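Local atomic coordinates of Sodium/sialic acid symporter SiaT (Proteus mirabilis, PDB entry 5NV9), a protein that uses the sodium gradient across the bacterial inner membrane to drive uptake of the sialic acid N-acetylneuraminic acid, carrying two sodium ions with each sugar. Residues A[44-47]-A[48-51]. Residues are numbered along the deposited sequence; the frame is centred on the assembly and turned at random.
Sequences RVPG and WAAG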
ATOM      1  N   ARG A  44       5.539 -21.632   5.635  1.00 30.66           N
ATOM      2  CA  ARG A  44       4.669 -22.444   4.732  1.00 30.99           C
ATOM      3  C   ARG A  44       4.160 -21.738   3.435  1.00 28.42           C
ATOM      4  O   ARG A  44       3.402 -22.322   2.667  1.00 30.26           O
ATOM      5  CB  ARG A  44       3.439 -22.978   5.476  1.00 30.34           C
ATOM      6  CG  ARG A  44       3.723 -24.063   6.492  1.00 32.30           C
ATOM      7  CD  ARG A  44       2.465 -24.420   7.265  1.00 32.42           C
ATOM      8  NE  ARG A  44       2.000 -23.330   8.118  1.00 33.56           N
ATOM      9  CZ  ARG A  44       2.378 -23.120   9.372  1.00 34.47           C
ATOM     10  NH1 ARG A  44       3.253 -23.936   9.977  1.00 33.83           N
ATOM     11  NH2 ARG A  44       1.872 -22.086  10.042  1.00 35.05           N
ATOM     12  N   VAL A  45       4.549 -20.496   3.178  1.00 24.40           N
ATOM     13  CA  VAL A  45       4.034 -19.788   2.028  1.00 21.53           C
ATOM     14  C   VAL A  45       4.968 -19.960   0.846  1.00 22.25           C
ATOM     15  O   VAL A  45       6.149 -19.727   0.935  1.00 23.42           O
ATOM     16  CB  VAL A  45       3.826 -18.336   2.395  1.00 20.16           C
ATOM     17  CG1 VAL A  45       3.281 -17.539   1.221  1.00 18.83           C
ATOM     18  CG2 VAL A  45       2.885 -18.307   3.599  1.00 20.09           C
ATOM     19  N   PRO A  46       4.451 -20.405  -0.284  1.00 22.27           N
ATOM     20  CA  PRO A  46       5.393 -20.316  -1.430  1.00 22.83           C
ATOM     21  C   PRO A  46       5.596 -18.932  -1.960  1.00 23.86           C
ATOM     22  O   PRO A  46       4.740 -18.021  -1.744  1.00 24.29           O
ATOM     23  CB  PRO A  46       4.680 -21.110  -2.553  1.00 25.36           C
ATOM     24  CG  PRO A  46       3.250 -21.129  -2.159  1.00 25.31           C
ATOM     25  CD  PRO A  46       3.157 -20.981  -0.652  1.00 23.03           C
ATOM     26  N   GLY A  47       6.678 -18.793  -2.741  1.00 22.43           N
ATOM     27  CA  GLY A  47       7.083 -17.539  -3.308  1.00 21.79           C
ATOM     28  C   GLY A  47       6.039 -16.885  -4.161  1.00 22.31           C
ATOM     29  O   GLY A  47       5.753 -15.711  -3.991  1.00 22.67           O
ATOM     30  N   TRP A  48       5.476 -17.626  -5.106  1.00 21.64           N
ATOM     31  CA  TRP A  48       4.479 -17.039  -5.984  1.00 20.64           C
ATOM     32  C   TRP A  48       3.344 -16.439  -5.182  1.00 20.99           C
ATOM     33  O   TRP A  48       2.891 -15.371  -5.507  1.00 21.15           O
ATOM     34  CB  TRP A  48       3.963 -18.032  -7.007  1.00 21.77           C
ATOM     35  CG  TRP A  48       3.007 -19.117  -6.489  1.00 22.77           C
ATOM     36  CD1 TRP A  48       3.332 -20.383  -6.104  1.00 23.92           C
ATOM     37  CD2 TRP A  48       1.586 -19.006  -6.387  1.00 23.63           C
ATOM     38  NE1 TRP A  48       2.184 -21.070  -5.705  1.00 25.77           N
ATOM     39  CE2 TRP A  48       1.097 -20.246  -5.889  1.00 26.46           C
ATOM     40  CE3 TRP A  48       0.671 -17.971  -6.674  1.00 24.23           C
ATOM     41  CZ2 TRP A  48      -0.271 -20.480  -5.642  1.00 26.88           C
ATOM     42  CZ3 TRP A  48      -0.701 -18.217  -6.427  1.00 26.48           C
ATOM     43  CH2 TRP A  48      -1.148 -19.457  -5.903  1.00 25.64           C
ATOM     44  N   ALA A  49       2.850 -17.134  -4.147  1.00 22.51           N
ATOM     45  CA  ALA A  49       1.733 -16.612  -3.333  1.00 20.01           C
ATOM     46  C   ALA A  49       2.088 -15.316  -2.532  1.00 20.70           C
ATOM     47  O   ALA A  49       1.283 -14.292  -2.435  1.00 19.53           O
ATOM     48  CB  ALA A  49       1.261 -17.701  -2.377  1.00 20.89           C
ATOM     49  N   ALA A  50       3.265 -15.352  -1.933  1.00 20.54           N
ATOM     50  CA  ALA A  50       3.790 -14.144  -1.234  1.00 20.59           C
ATOM     51  C   ALA A  50       3.956 -12.969  -2.212  1.00 18.59           C
ATOM     52  O   ALA A  50       3.681 -11.836  -1.867  1.00 19.72           O
ATOM     53  CB  ALA A  50       5.077 -14.448  -0.516  1.00 19.63           C
ATOM     54  N   GLY A  51       4.347 -13.242  -3.444  1.00 19.87           N
ATOM     55  CA  GLY A  51       4.508 -12.170  -4.449  1.00 20.23           C
ATOM     56  C   GLY A  51       3.225 -11.538  -4.932  1.00 19.37           C
ATOM     57  O   GLY A  51       3.160 -10.338  -5.127  1.00 21.31           O
TER
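The pyrrolidine of P46 runs alongside the indole of W48, both heading in one direction, with the proline ring against the pyrrole part of the indole. CG of P46 sits 3.7 Å from NE1 of W48, and CB of P46 is 3.9 Å from CD1 of W48; the approach is oblique to the indole. What brings the indole here is its first torsion, which sets CG between the backbone N and the carbonyl carbon (chi1 74°) and folds the ring back toward the start of the helix. The methyl of A49 lies over the centre of one face of the same indole, 4.2 Å above its plane, and also meets P46, CB of A49 being 4.0 Å from CG of P46.

Two backbone bonds start the helix. The N-H of A50 reaches O of P46 at 3.1 Å, and G51 N binds O of G47 at 2.9 Å. P46 is thus the N-cap of helix 47-58, the chain's entry from the cytoplasmic loop into a transmembrane helix of the LeuT fold; A56, further along this helix, and L59, just past its end, help bind sodium at the Na2 site. E269 accepts a hydrogen bond from N of G47, and its negative charge would suit the amino end of the helix.

V45 adds further apolar contacts to the first turn: its CG1, anti to the backbone N, lies 4.0 Å from CB of A50 and 4.1 Å from CB of A49. V263 touches both V45 and A50, while W180 of helix 155-203 packs on P46 and A49.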